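Local coordinates for protein UDP-N-acetylglucosamine 2-epimerase (Methanocaldococcus jannaschii, PDB 4NES) that probably catalyses the reversible epimerization at C-2 of UDP-N-acetylglucosamine to UDP-N-acetylmannosamine, at residues 10-24 with 43-55. Sequence-based numbering, arbitrary orientation.
Sequences RPEIIKLSPIIRALE and MDKIFFEELNLPN. With UDP (uridine-5'-diphosphate), chain C; UD1 (uridine-diphosphate-N-acetylglucosamine), chain B.
The guanidinium of R10 is sandwiched between a nucleotide and selenomethionine M43: C5 of the UDP uracil lies over one face, near the rim, and M43 CE sits over the centre of the opposite face. At its edge, in plane, it meets UDP O1A; NE (3.1 Å) and NH2 (2.8 Å) converge on this one phosphate oxygen, while the two covered faces limit how far the group can tilt. With CG anti to the backbone N (chi1 168°), the side chain of R10 runs past F47, setting CD 3.4 Å from F47 CZ. The F47 ring, nearly perpendicular to this guanidinium (87°), turns its edge to UDP O2 and takes I14 CD1 obliquely. P11 CD lies near UD1 C6', and R10 stands close to H207, the active-site residue inferred by similarity.

Between the two arginines the contact is largely apolar: helix 10-23 packs on helix 45-50, to which it is nearly parallel (16°), and on the loop behind it. I13 CG2 reaches L53 CD1 at 3.5 Å, its CD1 approaches F48 CE1, and I20 CG2 packs on L53 CD2 and P54. D44 OD1, which brushes I13, is bonded to H34.

At the far end, R21 donates to two carbonyls in the Schellman turn that follows helix 45-50. NH1 meets L51 O at 2.6 Å, nearly along the C=O axis and in the guanidinium plane, whereas NH2 meets N52 O (2.7 Å) from above the carbonyl plane; N52 ND2 lies over one guanidinium face. NE and NH2 also grip E24 side-on. A leucine in place of R21 would probably deprive the L51 and N52 carbonyls of these donors and E24 of the charge R21 brings.

One interface thus illustrates a division of labour in this GT-B enzyme: one arginine secures a Schellman turn, and the other probably offsets diphosphate charge.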
loop_
_atom_site.group_PDB
_atom_site.type_symbol
_atom_site.label_atom_id
_atom_site.label_comp_id
_atom_site.label_asym_id
_atom_site.label_seq_id
_atom_site.Cartn_x
_atom_site.Cartn_y
_atom_site.Cartn_z
ATOM N N ARG A 10 7.933 19.426 5.425
ATOM C CA ARG A 10 8.178 20.124 6.690
ATOM C C ARG A 10 8.102 19.257 7.967
ATOM O O ARG A 10 9.079 19.188 8.710
ATOM C CB ARG A 10 7.267 21.352 6.814
ATOM C CG ARG A 10 7.253 21.947 8.216
ATOM C CD ARG A 10 6.476 23.261 8.245
ATOM N NE ARG A 10 5.024 23.076 8.155
ATOM C CZ ARG A 10 4.151 24.070 8.064
ATOM N NH1 ARG A 10 4.576 25.325 8.001
ATOM N NH2 ARG A 10 2.851 23.807 8.014
ATOM N N PRO A 11 6.956 18.601 8.240
ATOM C CA PRO A 11 6.882 17.842 9.502
ATOM C C PRO A 11 7.857 16.677 9.578
ATOM O O PRO A 11 8.324 16.358 10.677
ATOM C CB PRO A 11 5.439 17.317 9.514
ATOM C CG PRO A 11 5.022 17.313 8.058
ATOM C CD PRO A 11 5.692 18.513 7.476
ATOM N N GLU A 12 8.169 16.051 8.446
ATOM C CA GLU A 12 9.136 14.956 8.423
ATOM C C GLU A 12 10.516 15.447 8.801
ATOM O O GLU A 12 11.245 14.763 9.524
ATOM C CB GLU A 12 9.210 14.322 7.034
ATOM C CG GLU A 12 7.937 13.625 6.563
ATOM C CD GLU A 12 8.028 13.284 5.094
ATOM O OE1 GLU A 12 7.322 13.918 4.278
ATOM O OE2 GLU A 12 8.823 12.390 4.746
ATOM N N ILE A 13 10.897 16.619 8.298
ATOM C CA ILE A 13 12.234 17.133 8.563
ATOM C C ILE A 13 12.387 17.359 10.068
ATOM O O ILE A 13 13.392 16.971 10.686
ATOM C CB ILE A 13 12.493 18.442 7.786
ATOM C CG1 ILE A 13 12.411 18.190 6.279
ATOM C CG2 ILE A 13 13.847 19.019 8.152
ATOM C CD1 ILE A 13 12.190 19.452 5.452
ATOM N N ILE A 14 11.368 17.953 10.668
ATOM C CA ILE A 14 11.395 18.248 12.096
ATOM C C ILE A 14 11.448 16.949 12.907
ATOM O O ILE A 14 12.288 16.803 13.806
ATOM C CB ILE A 14 10.168 19.109 12.482
ATOM C CG1 ILE A 14 10.262 20.492 11.818
ATOM C CG2 ILE A 14 10.026 19.207 13.996
ATOM C CD1 ILE A 14 8.961 21.251 11.834
ATOM N N LYS A 15 10.586 15.992 12.576
ATOM C CA LYS A 15 10.507 14.761 13.352
ATOM C C LYS A 15 11.661 13.790 13.116
ATOM O O LYS A 15 11.913 12.911 13.940
ATOM C CB LYS A 15 9.141 14.087 13.152
ATOM C CG LYS A 15 8.076 14.758 13.994
ATOM C CD LYS A 15 6.670 14.261 13.673
ATOM C CE LYS A 15 5.663 14.738 14.715
ATOM N NZ LYS A 15 4.251 14.362 14.362
ATOM N N LEU A 16 12.364 13.946 12.001
ATOM C CA LEU A 16 13.565 13.147 11.749
ATOM C C LEU A 16 14.814 13.786 12.335
ATOM O O LEU A 16 15.832 13.109 12.497
ATOM C CB LEU A 16 13.777 12.904 10.250
ATOM C CG LEU A 16 12.828 11.855 9.672
ATOM C CD1 LEU A 16 12.740 12.004 8.155
ATOM C CD2 LEU A 16 13.270 10.438 10.081
ATOM N N SER A 17 14.757 15.073 12.665
ATOM C CA SER A 17 15.935 15.746 13.220
ATOM C C SER A 17 16.563 15.059 14.454
ATOM O O SER A 17 17.795 14.977 14.539
ATOM C CB SER A 17 15.709 17.263 13.424
ATOM O OG SER A 17 14.834 17.579 14.496
ATOM N N PRO A 18 15.744 14.531 15.389
ATOM C CA PRO A 18 16.384 13.832 16.513
ATOM C C PRO A 18 17.045 12.520 16.107
ATOM O O PRO A 18 18.008 12.091 16.769
ATOM C CB PRO A 18 15.223 13.563 17.470
ATOM C CG PRO A 18 14.188 14.620 17.122
ATOM C CD PRO A 18 14.304 14.759 15.636
ATOM N N ILE A 19 16.537 11.875 15.060
ATOM C CA ILE A 19 17.170 10.662 14.545
ATOM C C ILE A 19 18.502 10.994 13.880
ATOM O O ILE A 19 19.522 10.312 14.101
ATOM C CB ILE A 19 16.221 9.918 13.590
ATOM C CG1 ILE A 19 15.101 9.290 14.418
ATOM C CG2 ILE A 19 16.973 8.858 12.799
ATOM C CD1 ILE A 19 13.907 8.854 13.602
ATOM N N ILE A 20 18.514 12.073 13.107
ATOM C CA ILE A 20 19.750 12.576 12.524
ATOM C C ILE A 20 20.766 12.946 13.610
ATOM O O ILE A 20 21.947 12.581 13.492
ATOM C CB ILE A 20 19.463 13.758 11.573
ATOM C CG1 ILE A 20 18.699 13.236 10.349
ATOM C CG2 ILE A 20 20.756 14.489 11.183
ATOM C CD1 ILE A 20 18.018 14.301 9.511
ATOM N N ARG A 21 20.329 13.623 14.674
ATOM C CA ARG A 21 21.233 13.966 15.788
ATOM C C ARG A 21 21.875 12.704 16.369
ATOM O O ARG A 21 23.089 12.659 16.654
ATOM C CB ARG A 21 20.474 14.705 16.895
ATOM C CG ARG A 21 20.126 16.170 16.611
ATOM C CD ARG A 21 21.350 17.083 16.672
ATOM N NE ARG A 21 22.052 17.134 15.395
ATOM C CZ ARG A 21 21.705 17.925 14.382
ATOM N NH1 ARG A 21 20.666 18.745 14.497
ATOM N NH2 ARG A 21 22.395 17.900 13.254
ATOM N N ALA A 22 21.065 11.662 16.514
ATOM C CA ALA A 22 21.559 10.403 17.059
ATOM C C ALA A 22 22.510 9.691 16.096
ATOM O O ALA A 22 23.556 9.188 16.517
ATOM C CB ALA A 22 20.409 9.502 17.442
ATOM N N LEU A 23 22.162 9.645 14.812
ATOM C CA LEU A 23 23.025 9.035 13.802
ATOM C C LEU A 23 24.399 9.694 13.718
ATOM O O LEU A 23 25.398 9.017 13.445
ATOM C CB LEU A 23 22.364 9.075 12.426
ATOM C CG LEU A 23 21.198 8.119 12.218
ATOM C CD1 LEU A 23 20.412 8.481 10.959
ATOM C CD2 LEU A 23 21.708 6.686 12.135
ATOM N N GLU A 24 24.449 11.006 13.936
ATOM C CA GLU A 24 25.709 11.749 13.886
ATOM C C GLU A 24 26.695 11.312 14.956
ATOM O O GLU A 24 27.898 11.546 14.823
ATOM C CB GLU A 24 25.450 13.248 14.013
ATOM C CG GLU A 24 24.874 13.878 12.770
ATOM C CD GLU A 24 24.418 15.298 13.030
ATOM O OE1 GLU A 24 24.432 15.708 14.210
ATOM O OE2 GLU A 24 24.045 15.990 12.061
HETATM N N MSE A 43 9.186 26.112 3.786
HETATM C CA MSE A 43 8.642 24.782 4.065
HETATM C C MSE A 43 9.729 23.721 4.155
HETATM O O MSE A 43 9.451 22.560 4.456
HETATM C CB MSE A 43 7.635 24.380 2.980
HETATM C CG MSE A 43 6.406 25.276 2.924
HETATM SE SE MSE A 43 5.352 25.293 4.560
HETATM C CE MSE A 43 4.562 23.531 4.443
ATOM N N ASP A 44 10.971 24.110 3.893
ATOM C CA ASP A 44 12.010 23.120 3.645
ATOM C C ASP A 44 13.405 23.594 4.053
ATOM O O ASP A 44 13.920 23.178 5.094
ATOM C CB ASP A 44 11.975 22.712 2.169
ATOM C CG ASP A 44 13.127 21.826 1.785
ATOM O OD1 ASP A 44 13.392 20.847 2.511
ATOM O OD2 ASP A 44 13.776 22.117 0.761
ATOM N N LYS A 45 13.995 24.470 3.242
ATOM C CA LYS A 45 15.336 25.013 3.488
ATOM C C LYS A 45 15.499 25.555 4.905
ATOM O O LYS A 45 16.506 25.283 5.560
ATOM C CB LYS A 45 15.649 26.109 2.468
ATOM C CG LYS A 45 17.018 26.743 2.614
ATOM C CD LYS A 45 17.241 27.779 1.519
ATOM C CE LYS A 45 18.416 28.684 1.844
ATOM N NZ LYS A 45 18.819 29.514 0.675
ATOM N N ILE A 46 14.493 26.276 5.399
ATOM C CA ILE A 46 14.607 26.890 6.715
ATOM C C ILE A 46 14.790 25.848 7.819
ATOM O O ILE A 46 15.447 26.116 8.825
ATOM C CB ILE A 46 13.418 27.849 7.007
ATOM C CG1 ILE A 46 13.685 28.697 8.256
ATOM C CG2 ILE A 46 12.100 27.089 7.134
ATOM C CD1 ILE A 46 12.791 29.938 8.360
ATOM N N PHE A 47 14.237 24.654 7.631
ATOM C CA PHE A 47 14.350 23.617 8.639
ATOM C C PHE A 47 15.702 22.943 8.610
ATOM O O PHE A 47 16.263 22.632 9.658
ATOM C CB PHE A 47 13.192 22.625 8.499
ATOM C CG PHE A 47 11.869 23.284 8.678
ATOM C CD1 PHE A 47 11.456 23.668 9.950
ATOM C CD2 PHE A 47 11.087 23.624 7.584
ATOM C CE1 PHE A 47 10.258 24.328 10.131
ATOM C CE2 PHE A 47 9.895 24.284 7.761
ATOM C CZ PHE A 47 9.483 24.645 9.039
ATOM N N PHE A 48 16.236 22.728 7.413
ATOM C CA PHE A 48 17.594 22.222 7.306
ATOM C C PHE A 48 18.577 23.185 7.961
ATOM O O PHE A 48 19.534 22.755 8.602
ATOM C CB PHE A 48 17.964 21.944 5.848
ATOM C CG PHE A 48 17.501 20.599 5.364
ATOM C CD1 PHE A 48 16.195 20.403 4.949
ATOM C CD2 PHE A 48 18.373 19.518 5.355
ATOM C CE1 PHE A 48 15.769 19.155 4.518
ATOM C CE2 PHE A 48 17.949 18.262 4.919
ATOM C CZ PHE A 48 16.644 18.086 4.500
ATOM N N GLU A 49 18.333 24.485 7.810
ATOM C CA GLU A 49 19.195 25.490 8.423
ATOM C C GLU A 49 19.044 25.559 9.945
ATOM O O GLU A 49 20.029 25.453 10.682
ATOM C CB GLU A 49 18.934 26.869 7.812
ATOM C CG GLU A 49 19.793 27.982 8.403
ATOM C CD GLU A 49 21.271 27.770 8.146
ATOM O OE1 GLU A 49 21.616 27.068 7.171
ATOM O OE2 GLU A 49 22.098 28.307 8.918
ATOM N N GLU A 50 17.821 25.756 10.424
ATOM C CA GLU A 50 17.625 25.961 11.853
ATOM C C GLU A 50 17.945 24.712 12.662
ATOM O O GLU A 50 18.364 24.808 13.811
ATOM C CB GLU A 50 16.195 26.431 12.156
ATOM C CG GLU A 50 15.869 27.830 11.646
ATOM C CD GLU A 50 14.549 28.372 12.175
ATOM O OE1 GLU A 50 13.790 27.616 12.810
ATOM O OE2 GLU A 50 14.279 29.570 11.955
ATOM N N LEU A 51 17.748 23.542 12.058
ATOM C CA LEU A 51 17.964 22.284 12.760
ATOM C C LEU A 51 19.352 21.709 12.498
ATOM O O LEU A 51 19.654 20.600 12.943
ATOM C CB LEU A 51 16.872 21.266 12.409
ATOM C CG LEU A 51 15.473 21.742 12.824
ATOM C CD1 LEU A 51 14.396 20.814 12.306
ATOM C CD2 LEU A 51 15.380 21.856 14.333
ATOM N N ASN A 52 20.179 22.473 11.783
ATOM C CA ASN A 52 21.587 22.110 11.575
ATOM C C ASN A 52 21.710 20.723 10.938
ATOM O O ASN A 52 22.452 19.853 11.409
ATOM C CB ASN A 52 22.341 22.198 12.912
ATOM C CG ASN A 52 23.842 22.160 12.750
ATOM O OD1 ASN A 52 24.394 22.645 11.762
ATOM N ND2 ASN A 52 24.514 21.594 13.742
ATOM N N LEU A 53 20.964 20.519 9.853
ATOM C CA LEU A 53 20.913 19.228 9.171
ATOM C C LEU A 53 21.782 19.242 7.924
ATOM O O LEU A 53 21.916 20.279 7.269
ATOM C CB LEU A 53 19.470 18.882 8.783
ATOM C CG LEU A 53 18.471 18.830 9.937
ATOM C CD1 LEU A 53 17.090 18.501 9.409
ATOM C CD2 LEU A 53 18.879 17.833 11.013
ATOM N N PRO A 54 22.371 18.086 7.580
ATOM C CA PRO A 54 23.221 18.039 6.390
ATOM C C PRO A 54 22.407 18.085 5.105
ATOM O O PRO A 54 21.221 17.727 5.094
ATOM C CB PRO A 54 23.913 16.677 6.511
ATOM C CG PRO A 54 22.960 15.846 7.298
ATOM C CD PRO A 54 22.335 16.795 8.288
ATOM N N ASN A 55 23.045 18.518 4.025
ATOM C CA ASN A 55 22.407 18.487 2.718
ATOM C C ASN A 55 22.055 17.063 2.330
ATOM O O ASN A 55 22.844 16.139 2.547
ATOM C CB ASN A 55 23.334 19.061 1.647
ATOM C CG ASN A 55 23.846 20.437 1.991
ATOM O OD1 ASN A 55 23.113 21.275 2.514
ATOM N ND2 ASN A 55 25.119 20.681 1.696
HETATM N N1 UDP C . 5.568 24.416 11.993
HETATM C C2 UDP C . 6.554 25.319 11.781
HETATM N N3 UDP C . 6.251 26.540 11.290
HETATM C C4 UDP C . 4.985 26.907 10.992
HETATM C C5 UDP C . 3.938 25.998 11.195
HETATM C C6 UDP C . 4.275 24.736 11.697
HETATM O O2 UDP C . 7.727 25.034 12.037
HETATM O O4 UDP C . 4.729 28.175 10.480
HETATM C "C1'" UDP C . 5.840 23.052 12.481
HETATM C "C2'" UDP C . 5.226 22.633 13.711
HETATM O "O2'" UDP C . 5.935 23.142 14.819
HETATM C "C3'" UDP C . 5.223 21.168 13.603
HETATM C "C4'" UDP C . 5.153 20.921 12.170
HETATM O "O4'" UDP C . 5.272 22.163 11.522
HETATM O "O3'" UDP C . 6.369 20.555 14.124
HETATM C "C5'" UDP C . 3.861 20.325 11.725
HETATM O "O5'" UDP C . 3.784 20.219 10.324
HETATM P PA UDP C . 2.418 20.346 9.532
HETATM O O1A UDP C . 2.701 21.064 8.230
HETATM O O2A UDP C . 1.408 21.076 10.391
HETATM O O3A UDP C . 1.933 18.893 9.151
HETATM P PB UDP C . 1.285 17.706 9.944
HETATM O O1B UDP C . 1.929 17.583 11.317
HETATM O O2B UDP C . -0.202 17.934 10.029
HETATM O O3B UDP C . 1.597 16.530 9.061
HETATM C "C1'" UD1 B . 1.512 17.365 2.723
HETATM C "C2'" UD1 B . 1.080 16.055 3.307
HETATM C "C3'" UD1 B . 0.450 16.231 4.602
HETATM C "C4'" UD1 B . 1.268 17.001 5.548
HETATM C "C5'" UD1 B . 1.752 18.279 4.912
HETATM C "C6'" UD1 B . 2.742 18.993 5.752
HETATM C "C7'" UD1 B . 0.441 14.311 1.537
HETATM C "C8'" UD1 B . -0.653 13.743 0.682
HETATM N "N2'" UD1 B . 0.090 15.410 2.406
HETATM O "O1'" UD1 B . 0.395 18.151 2.506
HETATM O "O3'" UD1 B . 0.146 14.942 5.164
HETATM O "O4'" UD1 B . 0.534 17.306 6.722
HETATM O "O5'" UD1 B . 2.402 18.016 3.673
HETATM O "O6'" UD1 B . 2.715 20.367 5.635
HETATM O "O7'" UD1 B . 1.587 13.855 1.486
HETATM N N1 UD1 B . 2.939 23.931 -1.869
HETATM C C2 UD1 B . 3.780 24.949 -2.062
HETATM N N3 UD1 B . 5.057 24.848 -1.699
HETATM C C4 UD1 B . 5.534 23.724 -1.148
HETATM C C5 UD1 B . 4.687 22.646 -0.931
HETATM C C6 UD1 B . 3.359 22.774 -1.304
HETATM O O2 UD1 B . 3.389 25.986 -2.560
HETATM O O4 UD1 B . 6.847 23.641 -0.786
HETATM C C1B UD1 B . 1.511 24.031 -2.250
HETATM C C2B UD1 B . 1.225 23.703 -3.660
HETATM O "O2'" UD1 B . 0.179 24.518 -4.130
HETATM C C3B UD1 B . 0.789 22.327 -3.599
HETATM C C4B UD1 B . 0.024 22.301 -2.327
HETATM O O4B UD1 B . 0.707 23.168 -1.442
HETATM O O3B UD1 B . 0.026 21.902 -4.701
HETATM C C5B UD1 B . -0.050 20.943 -1.726
HETATM O O5B UD1 B . 1.184 20.291 -1.566
HETATM P PA UD1 B . 1.232 18.785 -1.192
HETATM O O1A UD1 B . 0.544 18.002 -2.267
HETATM O O2A UD1 B . 2.660 18.384 -1.017
HETATM O O3A UD1 B . 0.391 18.564 0.108
HETATM P PB UD1 B . 0.410 19.358 1.491
HETATM O O1B UD1 B . -0.900 20.063 1.625
HETATM O O2B UD1 B . 1.651 20.198 1.621
HETATM O O HOH W 1 24.646 18.647 10.437
#